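Local coordinates for protein Non-structural maintenance of chromosomes element 4 (Xenopus laevis, PDB 7DG2) that probably takes part in DNA double-strand break repair by homologous recombination as a subunit of the SMC5-SMC6 complex, in which it joins Nse1 and Nse3, at residues P9-F12 with T13-L17. Sequence-based numbering, arbitrary orientation.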
loop_
_atom_site.group_PDB
_atom_site.type_symbol
_atom_site.label_atom_id
_atom_site.label_comp_id
_atom_site.label_asym_id
_atom_site.label_seq_id
_atom_site.Cartn_x
_atom_site.Cartn_y
_atom_site.Cartn_z
ATOM N N PRO C 9 3.989 -32.661 8.168
ATOM C CA PRO C 9 3.305 -31.380 8.421
ATOM C C PRO C 9 3.079 -31.087 9.888
ATOM O O PRO C 9 2.868 -29.919 10.236
ATOM C CB PRO C 9 1.965 -31.539 7.688
ATOM C CG PRO C 9 2.178 -32.660 6.723
ATOM C CD PRO C 9 3.162 -33.581 7.373
ATOM N N THR C 10 3.088 -32.103 10.752
ATOM C CA THR C 10 2.868 -31.873 12.174
ATOM C C THR C 10 4.113 -31.295 12.832
ATOM O O THR C 10 4.019 -30.361 13.636
ATOM C CB THR C 10 2.457 -33.181 12.851
ATOM O OG1 THR C 10 1.192 -33.607 12.331
ATOM C CG2 THR C 10 2.353 -32.999 14.357
ATOM N N SER C 11 5.282 -31.841 12.496
ATOM C CA SER C 11 6.536 -31.223 12.902
ATOM C C SER C 11 6.633 -29.801 12.364
ATOM O O SER C 11 7.122 -28.897 13.051
ATOM C CB SER C 11 7.705 -32.073 12.402
ATOM O OG SER C 11 8.940 -31.497 12.772
ATOM N N PHE C 12 6.150 -29.591 11.137
ATOM C CA PHE C 12 6.187 -28.270 10.519
ATOM C C PHE C 12 5.386 -27.254 11.324
ATOM O O PHE C 12 5.881 -26.163 11.619
ATOM C CB PHE C 12 5.668 -28.366 9.085
ATOM C CG PHE C 12 5.757 -27.082 8.296
ATOM C CD1 PHE C 12 6.937 -26.359 8.233
ATOM C CD2 PHE C 12 4.668 -26.646 7.552
ATOM C CE1 PHE C 12 7.019 -25.195 7.478
ATOM C CE2 PHE C 12 4.737 -25.484 6.793
ATOM C CZ PHE C 12 5.918 -24.754 6.760
ATOM N N THR C 13 4.141 -27.584 11.698
ATOM C CA THR C 13 3.372 -26.582 12.435
ATOM C C THR C 13 3.942 -26.362 13.827
ATOM O O THR C 13 3.870 -25.246 14.350
ATOM C CB THR C 13 1.890 -26.948 12.541
ATOM O OG1 THR C 13 1.747 -28.272 13.065
ATOM C CG2 THR C 13 1.201 -26.834 11.182
ATOM N N ALA C 14 4.515 -27.397 14.442
ATOM C CA ALA C 14 5.166 -27.185 15.730
ATOM C C ALA C 14 6.309 -26.184 15.601
ATOM O O ALA C 14 6.467 -25.297 16.449
ATOM C CB ALA C 14 5.669 -28.515 16.295
ATOM N N ASP C 15 7.106 -26.297 14.536
ATOM C CA ASP C 15 8.228 -25.383 14.358
ATOM C C ASP C 15 7.764 -23.986 13.963
ATOM O O ASP C 15 8.400 -22.995 14.347
ATOM C CB ASP C 15 9.201 -25.949 13.326
ATOM C CG ASP C 15 9.953 -27.177 13.842
ATOM O OD1 ASP C 15 10.091 -27.319 15.077
ATOM O OD2 ASP C 15 10.400 -28.001 13.018
ATOM N N LEU C 16 6.659 -23.880 13.214
ATOM C CA LEU C 16 6.109 -22.563 12.900
ATOM C C LEU C 16 5.666 -21.846 14.169
ATOM O O LEU C 16 5.945 -20.656 14.353
ATOM C CB LEU C 16 4.936 -22.688 11.921
ATOM C CG LEU C 16 5.279 -23.046 10.472
ATOM C CD1 LEU C 16 4.035 -23.533 9.699
ATOM C CD2 LEU C 16 5.890 -21.842 9.780
ATOM N N LEU C 17 4.955 -22.555 15.049
ATOM C CA LEU C 17 4.473 -21.929 16.279
ATOM C C LEU C 17 5.627 -21.439 17.140
ATOM O O LEU C 17 5.547 -20.360 17.737
ATOM C CB LEU C 17 3.598 -22.903 17.064
ATOM C CG LEU C 17 2.257 -23.239 16.401
ATOM C CD1 LEU C 17 1.624 -24.458 17.051
ATOM C CD2 LEU C 17 1.329 -22.041 16.472
#
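Leu16 lays its CD1 methyl over one face of the Phe12 ring, a CH-pi contact in which CD1 stands 3.7 Å from the ring centroid and 17° off the ring normal. The methyl is displaced toward the rim on the CE2 side, where CD1 comes within 3.6 Å of CE2. With CG anti to the backbone N (chi1 -175°), the Phe12 ring stands out from the helix, and Leu16 CD1 leans back over its face. Beside the ring-bearing residue, the hydroxyl of Thr13 sits 3.1 Å from Thr10 O; with chi1 at 53°, OG1 is tucked between its own backbone N and carbonyl carbon, turned back toward the preceding turn. Its hydrogen-bond partner is Arg127 NE of the MAGE domain-containing protein.

These are i to i+3 and i to i+4 contacts within the first turns of helix 9-20, which belongs to the part of Nse4 that binds the Nse3 MAGE protein. Regular alpha-helical bonds hold the spacing: Leu16 N donates to Phe12 O over 2.9 Å in the carbonyl plane, whereas Thr13 N, 3.0 Å from Pro9 O, stands above that carbonyl's plane. Pro9 O also accepts from Arg127 NH1 of the MAGE chain, so this arginine grips both a carbonyl of the first turn and the Thr13 hydroxyl. With an alanine at Phe12 the ring is gone, and Leu16 CD1 would probably lose the face it rests on while Phe7 is left without its edge-to-face mate. Farther round the helix, Ser11 OG is hydrogen-bonded to Gln194 OE1 of the MAGE chain, with Asp15 OD2 lying 3.8 Å from Ser11 OG. Ahead of the first turn, Asp8 OD1 accepts from Thr10 N and, weakly, from Ser11 N.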